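Local structure of glycoside Hydrolase Family 43_12 (Metagenome, 7JVH) at residues 33-38 with 559-564; 380-385 with 437-442. The protein probably hydrolyses glycosidic bonds in plant cell-wall polysaccharides, as a family 43 glycoside hydrolase of subfamily 12 from a gut metagenome. All blocks are in the same frame, centred on the assembly; numbering follows the deposited sequence.

Interaction 1: 33-38 with 559-564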
ATOM      1  N   PHE A  33     -11.418  13.443  12.682  1.00 52.17           N
ATOM      2  CA  PHE A  33     -11.597  12.836  11.376  1.00 46.83           C
ATOM      3  C   PHE A  33     -12.411  11.551  11.538  1.00 44.12           C
ATOM      4  O   PHE A  33     -12.106  10.736  12.404  1.00 52.13           O
ATOM      5  CB  PHE A  33     -10.254  12.521  10.681  1.00 45.61           C
ATOM      6  CG  PHE A  33     -10.407  12.229   9.220  1.00 55.96           C
ATOM      7  CD1 PHE A  33     -10.675  10.952   8.765  1.00 54.13           C
ATOM      8  CD2 PHE A  33     -10.305  13.247   8.291  1.00 65.36           C
ATOM      9  CE1 PHE A  33     -10.826  10.690   7.407  1.00 55.33           C
ATOM     10  CE2 PHE A  33     -10.439  12.994   6.919  1.00 64.93           C
ATOM     11  CZ  PHE A  33     -10.709  11.711   6.484  1.00 59.83           C
ATOM     12  N   THR A  34     -13.428  11.383  10.693  1.00 40.08           N
ATOM     13  CA  THR A  34     -14.253  10.183  10.672  1.00 51.34           C
ATOM     14  C   THR A  34     -14.250   9.605   9.274  1.00 46.89           C
ATOM     15  O   THR A  34     -14.476  10.333   8.312  1.00 44.54           O
ATOM     16  CB  THR A  34     -15.729  10.460  11.119  1.00 55.01           C
ATOM     17  OG1 THR A  34     -15.724  11.028  12.432  1.00 62.27           O
ATOM     18  CG2 THR A  34     -16.546   9.203  11.139  1.00 49.94           C
ATOM     19  N   TYR A  35     -13.981   8.299   9.182  1.00 36.00           N
ATOM     20  CA  TYR A  35     -14.010   7.555   7.931  1.00 40.34           C
ATOM     21  C   TYR A  35     -14.943   6.356   8.086  1.00 42.70           C
ATOM     22  O   TYR A  35     -14.772   5.552   9.013  1.00 50.85           O
ATOM     23  CB  TYR A  35     -12.596   7.087   7.547  1.00 34.97           C
ATOM     24  CG  TYR A  35     -12.553   6.153   6.346  1.00 40.28           C
ATOM     25  CD1 TYR A  35     -12.574   6.653   5.049  1.00 44.32           C
ATOM     26  CD2 TYR A  35     -12.490   4.776   6.513  1.00 39.80           C
ATOM     27  CE1 TYR A  35     -12.544   5.810   3.953  1.00 56.00           C
ATOM     28  CE2 TYR A  35     -12.459   3.914   5.427  1.00 52.21           C
ATOM     29  CZ  TYR A  35     -12.471   4.433   4.146  1.00 58.53           C
ATOM     30  OH  TYR A  35     -12.436   3.578   3.060  1.00 54.11           O
ATOM     31  N   THR A  36     -15.924   6.253   7.178  1.00 51.28           N
ATOM     32  CA  THR A  36     -16.926   5.192   7.183  1.00 57.98           C
ATOM     33  C   THR A  36     -16.968   4.492   5.834  1.00 56.61           C
ATOM     34  O   THR A  36     -17.318   5.107   4.830  1.00 54.03           O
ATOM     35  CB  THR A  36     -18.353   5.731   7.551  1.00 50.44           C
ATOM     36  OG1 THR A  36     -18.346   6.238   8.888  1.00 49.60           O
ATOM     37  CG2 THR A  36     -19.416   4.633   7.431  1.00 37.33           C
ATOM     38  N   GLY A  37     -16.623   3.195   5.836  1.00 53.03           N
ATOM     39  CA  GLY A  37     -16.707   2.343   4.658  1.00 35.36           C
ATOM     40  C   GLY A  37     -18.122   1.816   4.526  1.00 50.73           C
ATOM     41  O   GLY A  37     -18.763   1.511   5.533  1.00 56.68           O
ATOM     42  N   GLU A  38     -18.614   1.733   3.283  1.00 46.69           N
ATOM     43  CA  GLU A  38     -20.020   1.433   2.977  1.00 51.48           C
ATOM     44  C   GLU A  38     -20.112   0.638   1.671  1.00 56.89           C
ATOM     45  O   GLU A  38     -20.916   0.962   0.790  1.00 53.98           O
ATOM     46  CB  GLU A  38     -20.862   2.722   2.819  1.00 50.53           C
ATOM     47  CG  GLU A  38     -20.801   3.730   3.959  1.00 60.52           C
ATOM     48  CD  GLU A  38     -21.170   5.155   3.511  1.00 65.10           C
ATOM     49  OE1 GLU A  38     -20.592   5.689   2.545  1.00 57.34           O
ATOM     50  OE2 GLU A  38     -22.043   5.783   4.148  1.00 73.67           O
ATOM     51  N   ALA A 559      -6.135   5.818  -3.992  1.00 45.70           N
ATOM     52  CA  ALA A 559      -6.528   7.137  -3.528  1.00 53.21           C
ATOM     53  C   ALA A 559      -6.418   7.250  -2.017  1.00 52.31           C
ATOM     54  O   ALA A 559      -6.415   6.243  -1.299  1.00 39.28           O
ATOM     55  CB  ALA A 559      -7.949   7.469  -3.983  1.00 43.23           C
ATOM     56  N   LEU A 560      -6.334   8.500  -1.551  1.00 50.15           N
ATOM     57  CA  LEU A 560      -6.189   8.844  -0.150  1.00 43.74           C
ATOM     58  C   LEU A 560      -7.244   9.891   0.184  1.00 51.93           C
ATOM     59  O   LEU A 560      -7.695  10.622  -0.683  1.00 54.65           O
ATOM     60  CB  LEU A 560      -4.798   9.419   0.124  1.00 43.06           C
ATOM     61  CG  LEU A 560      -3.609   8.547  -0.310  1.00 51.56           C
ATOM     62  CD1 LEU A 560      -2.334   9.360  -0.318  1.00 35.36           C
ATOM     63  CD2 LEU A 560      -3.447   7.324   0.590  1.00 47.02           C
ATOM     64  N   VAL A 561      -7.623   9.959   1.462  1.00 44.55           N
ATOM     65  CA  VAL A 561      -8.475  10.996   1.973  1.00 40.50           C
ATOM     66  C   VAL A 561      -7.823  11.510   3.244  1.00 46.71           C
ATOM     67  O   VAL A 561      -7.286  10.743   4.033  1.00 51.30           O
ATOM     68  CB  VAL A 561      -9.924  10.487   2.220  1.00 60.58           C
ATOM     69  CG1 VAL A 561      -9.978   9.461   3.342  1.00 54.31           C
ATOM     70  CG2 VAL A 561     -10.867  11.652   2.511  1.00 48.42           C
ATOM     71  N   GLY A 562      -7.843  12.828   3.431  1.00 50.13           N
ATOM     72  CA  GLY A 562      -7.218  13.421   4.586  1.00 57.74           C
ATOM     73  C   GLY A 562      -7.474  14.915   4.729  1.00 46.85           C
ATOM     74  O   GLY A 562      -8.256  15.492   3.983  1.00 48.12           O
HETATM   75  N   MSE A 563      -6.786  15.512   5.704  1.00 46.54           N
HETATM   76  CA  MSE A 563      -6.870  16.934   5.950  1.00 59.10           C
HETATM   77  C   MSE A 563      -5.503  17.558   5.660  1.00 70.65           C
HETATM   78  O   MSE A 563      -4.470  16.919   5.812  1.00 60.37           O
HETATM   79  CB  MSE A 563      -7.397  17.192   7.369  1.00 63.58           C
HETATM   80  CG  MSE A 563      -6.591  16.588   8.498  1.00 80.83           C
HETATM   81 SE   MSE A 563      -7.655  15.612   9.869  1.00 63.11          SE
HETATM   82  CE  MSE A 563      -6.853  13.832   9.802  1.00 61.45           C
ATOM     83  N   GLY A 564      -5.507  18.820   5.211  1.00 63.68           N
ATOM     84  CA  GLY A 564      -4.275  19.518   4.899  1.00 64.00           C
ATOM     85  C   GLY A 564      -4.387  21.018   4.979  1.00 58.66           C
ATOM     86  O   GLY A 564      -5.476  21.553   5.084  1.00 61.06           O
TER
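Val561 brings both of its methyl groups to the edge of the Phe33 ring: CG1 comes within 3.9 Å of Phe33 CZ, while CG2 lies in the plane of the ring. Torsion about its first bond sets CG1 between the backbone N and the carbonyl carbon (chi1 67°), where it can also reach the neighbouring Tyr35 ring, 4.2 Å from CD1. A beta-branched residue suits this place: its two methyls share the Phe33 edge, and CG1 serves a second ring as well. Next comes Gly562, whose CA approaches Phe33 CE2 at 4.0 Å; the ring meets bare backbone here, and any side chain would have pointed away from strand 33-37. Selenomethionine Met563 then closes on the other end of Phe33. Its long flexible chain, bent at both later torsions, turns the methyl CE onto Phe33 CB at 3.7 Å. The selenium sits 5.1 Å from the centroid of the Phe33 ring in an oblique Met-aromatic contact. With an alanine in place of Phe33, the methyls of Val561 and the selenomethionine chain would probably lose their common packing surface and a gap would open between the strands. The contact is wholly apolar, as suits a buried place between the two sheets of a beta-sandwich; the axes of strands 33-37 and 560-564 come within 8.9 Å and run nearly antiparallel, at 168°. Tyr35 directs its hydroxyl beyond the contact to His440. Trp397 adds an edge-to-face partner for Phe33, and Met563 also packs on Leu416 and Met418 of strand 416-418. Strand 28-37 lies between strands 383-386 and 442-451, whereas strand 560-566 lies between 433-437 and 458-464 in the facing sheet.

Interaction 2: 380-385 with 437-442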
ATOM      1  N   GLY A 380     -14.256  -5.410   6.590  1.00 45.83           N
ATOM      2  CA  GLY A 380     -15.655  -5.202   6.251  1.00 46.80           C
ATOM      3  C   GLY A 380     -15.991  -3.713   6.174  1.00 46.17           C
ATOM      4  O   GLY A 380     -15.168  -2.905   5.758  1.00 47.99           O
ATOM      5  N   ASN A 381     -17.219  -3.372   6.563  1.00 50.04           N
ATOM      6  CA  ASN A 381     -17.689  -2.003   6.679  1.00 47.46           C
ATOM      7  C   ASN A 381     -17.626  -1.592   8.139  1.00 51.75           C
ATOM      8  O   ASN A 381     -18.046  -2.323   9.023  1.00 50.20           O
ATOM      9  CB  ASN A 381     -19.102  -1.861   6.131  1.00 37.62           C
ATOM     10  CG  ASN A 381     -19.140  -1.887   4.628  1.00 45.33           C
ATOM     11  OD1 ASN A 381     -18.153  -1.562   3.978  1.00 45.25           O
ATOM     12  ND2 ASN A 381     -20.264  -2.267   4.056  1.00 39.20           N
ATOM     13  N   PHE A 382     -17.062  -0.403   8.379  1.00 55.03           N
ATOM     14  CA  PHE A 382     -16.745   0.076   9.706  1.00 50.38           C
ATOM     15  C   PHE A 382     -16.596   1.592   9.677  1.00 50.20           C
ATOM     16  O   PHE A 382     -16.625   2.210   8.616  1.00 58.25           O
ATOM     17  CB  PHE A 382     -15.475  -0.582  10.219  1.00 38.00           C
ATOM     18  CG  PHE A 382     -14.255  -0.272   9.393  1.00 53.18           C
ATOM     19  CD1 PHE A 382     -13.481   0.839   9.646  1.00 49.32           C
ATOM     20  CD2 PHE A 382     -13.880  -1.116   8.354  1.00 56.42           C
ATOM     21  CE1 PHE A 382     -12.363   1.103   8.886  1.00 54.22           C
ATOM     22  CE2 PHE A 382     -12.761  -0.859   7.600  1.00 47.01           C
ATOM     23  CZ  PHE A 382     -11.999   0.256   7.860  1.00 49.61           C
ATOM     24  N   THR A 383     -16.449   2.176  10.866  1.00 54.91           N
ATOM     25  CA  THR A 383     -16.241   3.594  11.048  1.00 52.63           C
ATOM     26  C   THR A 383     -15.030   3.776  11.938  1.00 61.69           C
ATOM     27  O   THR A 383     -14.940   3.155  13.005  1.00 57.69           O
ATOM     28  CB  THR A 383     -17.466   4.282  11.670  1.00 45.22           C
ATOM     29  OG1 THR A 383     -18.478   4.394  10.669  1.00 51.82           O
ATOM     30  CG2 THR A 383     -17.135   5.666  12.184  1.00 44.99           C
ATOM     31  N   TYR A 384     -14.095   4.626  11.471  1.00 53.84           N
ATOM     32  CA  TYR A 384     -12.933   5.038  12.234  1.00 47.31           C
ATOM     33  C   TYR A 384     -13.062   6.535  12.505  1.00 54.64           C
ATOM     34  O   TYR A 384     -12.992   7.351  11.583  1.00 56.42           O
ATOM     35  CB  TYR A 384     -11.658   4.724  11.467  1.00 46.29           C
ATOM     36  CG  TYR A 384     -10.384   5.279  12.076  1.00 51.38           C
ATOM     37  CD1 TYR A 384     -10.172   5.242  13.445  1.00 53.09           C
ATOM     38  CD2 TYR A 384      -9.370   5.822  11.267  1.00 52.08           C
ATOM     39  CE1 TYR A 384      -9.018   5.743  14.006  1.00 55.78           C
ATOM     40  CE2 TYR A 384      -8.196   6.315  11.831  1.00 47.08           C
ATOM     41  CZ  TYR A 384      -8.027   6.275  13.197  1.00 51.27           C
ATOM     42  OH  TYR A 384      -6.884   6.757  13.790  1.00 47.59           O
ATOM     43  N   SER A 385     -13.290   6.871  13.781  1.00 48.71           N
ATOM     44  CA  SER A 385     -13.344   8.232  14.261  1.00 58.95           C
ATOM     45  C   SER A 385     -12.111   8.456  15.115  1.00 61.72           C
ATOM     46  O   SER A 385     -11.891   7.751  16.103  1.00 67.82           O
ATOM     47  CB  SER A 385     -14.601   8.502  15.090  1.00 52.04           C
ATOM     48  OG  SER A 385     -14.610   9.834  15.562  1.00 40.13           O
ATOM     49  N   ARG A 437      -5.780   5.960   3.749  1.00 43.59           N
ATOM     50  CA  ARG A 437      -6.034   5.238   2.519  1.00 42.54           C
ATOM     51  C   ARG A 437      -7.526   5.080   2.293  1.00 45.06           C
ATOM     52  O   ARG A 437      -8.289   4.878   3.242  1.00 46.91           O
ATOM     53  CB  ARG A 437      -5.383   3.855   2.584  1.00 44.26           C
ATOM     54  CG  ARG A 437      -3.862   3.877   2.582  1.00 48.18           C
ATOM     55  CD  ARG A 437      -3.348   2.533   3.030  1.00 53.13           C
ATOM     56  NE  ARG A 437      -1.900   2.356   3.020  1.00 51.58           N
ATOM     57  CZ  ARG A 437      -1.068   2.862   3.930  1.00 56.96           C
ATOM     58  NH1 ARG A 437      -1.495   3.643   4.919  1.00 52.76           N
ATOM     59  NH2 ARG A 437       0.223   2.600   3.859  1.00 59.55           N
ATOM     60  N   GLN A 438      -7.946   5.199   1.029  1.00 48.39           N
ATOM     61  CA  GLN A 438      -9.304   4.860   0.621  1.00 46.34           C
ATOM     62  C   GLN A 438      -9.388   3.333   0.639  1.00 52.03           C
ATOM     63  O   GLN A 438      -8.807   2.650  -0.226  1.00 45.23           O
ATOM     64  CB  GLN A 438      -9.638   5.414  -0.755  1.00 34.93           C
ATOM     65  CG  GLN A 438     -11.018   5.036  -1.249  1.00 38.78           C
ATOM     66  CD  GLN A 438     -11.530   5.905  -2.400  1.00 40.15           C
ATOM     67  OE1 GLN A 438     -10.904   6.885  -2.777  1.00 40.49           O
ATOM     68  NE2 GLN A 438     -12.690   5.548  -2.941  1.00 35.12           N
ATOM     69  N   GLN A 439     -10.113   2.801   1.635  1.00 44.50           N
ATOM     70  CA  GLN A 439     -10.210   1.361   1.853  1.00 38.81           C
ATOM     71  C   GLN A 439     -11.429   0.730   1.204  1.00 41.57           C
ATOM     72  O   GLN A 439     -11.567  -0.488   1.210  1.00 56.06           O
ATOM     73  CB  GLN A 439     -10.172   1.049   3.348  1.00 46.16           C
ATOM     74  CG  GLN A 439      -8.797   1.288   3.951  1.00 39.83           C
ATOM     75  CD  GLN A 439      -8.728   0.888   5.404  1.00 45.71           C
ATOM     76  OE1 GLN A 439      -9.297   1.544   6.260  1.00 57.68           O
ATOM     77  NE2 GLN A 439      -8.005  -0.174   5.693  1.00 52.55           N
ATOM     78  N   HIS A 440     -12.289   1.562   0.614  1.00 45.30           N
ATOM     79  CA  HIS A 440     -13.563   1.137   0.044  1.00 45.57           C
ATOM     80  C   HIS A 440     -13.864   1.919  -1.222  1.00 58.34           C
ATOM     81  O   HIS A 440     -13.406   3.076  -1.381  1.00 59.92           O
ATOM     82  CB  HIS A 440     -14.707   1.417   1.038  1.00 45.61           C
ATOM     83  CG  HIS A 440     -14.520   0.762   2.363  1.00 41.58           C
ATOM     84  ND1 HIS A 440     -13.702   1.290   3.334  1.00 47.90           N
ATOM     85  CD2 HIS A 440     -15.039  -0.377   2.881  1.00 41.26           C
ATOM     86  CE1 HIS A 440     -13.724   0.499   4.394  1.00 41.70           C
ATOM     87  NE2 HIS A 440     -14.534  -0.514   4.146  1.00 38.68           N
ATOM     88  N   ILE A 441     -14.681   1.307  -2.089  1.00 53.64           N
ATOM     89  CA  ILE A 441     -15.171   1.976  -3.294  1.00 57.91           C
ATOM     90  C   ILE A 441     -16.208   3.022  -2.885  1.00 58.31           C
ATOM     91  O   ILE A 441     -16.212   4.142  -3.397  1.00 55.41           O
ATOM     92  CB  ILE A 441     -15.805   0.979  -4.281  1.00 55.62           C
ATOM     93  CG1 ILE A 441     -14.829  -0.150  -4.614  1.00 46.99           C
ATOM     94  CG2 ILE A 441     -16.182   1.697  -5.569  1.00 59.76           C
ATOM     95  CD1 ILE A 441     -15.452  -1.256  -5.433  1.00 42.16           C
ATOM     96  N   LYS A 442     -17.087   2.631  -1.960  1.00 55.72           N
ATOM     97  CA  LYS A 442     -18.110   3.518  -1.406  1.00 50.97           C
ATOM     98  C   LYS A 442     -17.740   3.916   0.013  1.00 56.72           C
ATOM     99  O   LYS A 442     -17.639   3.069   0.882  1.00 66.66           O
ATOM    100  CB  LYS A 442     -19.462   2.831  -1.385  1.00 43.09           C
ATOM    101  CG  LYS A 442     -20.157   2.777  -2.728  1.00 42.23           C
ATOM    102  CD  LYS A 442     -21.477   2.028  -2.604  1.00 38.82           C
ATOM    103  CE  LYS A 442     -22.212   2.034  -3.934  1.00 54.73           C
ATOM    104  NZ  LYS A 442     -23.504   1.277  -3.821  1.00 68.38           N
TER
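His440 reaches across with its NE2 to donate a hydrogen bond to the backbone O of Gly380, 3.0 Å long and nearly straight at 171°. The acceptor lies in the imidazole plane, although the donor is tilted somewhat from the plane of the carbonyl. Gln58 gives this oxygen a second donor. With ND1 held as well, by the Tyr35 hydroxyl, the rotation of the imidazole is fixed; histidine suits the place because it offers two polar atoms on one flat group. The positive phi of Gly380 is one that glycine adopts readily. Phe382 holds its ring between its own backbone N and carbonyl carbon (chi1 62°), which swings the far end toward the histidine although the side chain does not start in that direction. The edge of His440 is turned to the Phe382 face in an offset edge-to-face pair, the planes at 62°, with His440 CE1 3.6 Å from Phe382 CE2. These side chains gather where loop 437-442 passes from strand 433-437 in one sheet of the concanavalin A-like beta-sandwich to strand 442-451 in the other. Gln439 stretches an extended chain across Phe382 at about a right angle, setting OE1 at the ring edge, 3.4 Å from Phe382 CZ, where the aromatic C-H groups face a partly negative oxygen; its amide finds its stronger polar partner in Gln58. Asn381 brings OD1 obliquely to the imidazole, 3.5 Å from His440 CD2, while its ND2 is bonded to the backbone oxygen of Asp39. Within the loop, Gln438 keeps its chain extended, and NE2 donates to the backbone O of His440, 3.0 Å away, with the donor in the carbonyl plane and the acceptor in the plane of the amide.

How the interactions relate
Interactions 1 and 2 lie about 8 Å apart between centres and share the sheet in which strands 28-37 and 383-386 are neighbours. Tyr35 joins them directly: its ring packs in interaction 1 while its OH lies 2.6 Å from His440 ND1 of interaction 2, a probable hydrogen bond. Thr36 OG1 and Thr383 OG1, also 2.6 Å apart, probably form another. The apolar packing of interaction 1 thus gives way to the mixed polar and aromatic contact of interaction 2. No ligand or active-site residue is identified; in family 43 catalysis belongs to the five-bladed propeller. Arg323 and Gln58, polar partners of the 437-442 loop, lie in the family 43 range, placing interaction 2 near that domain.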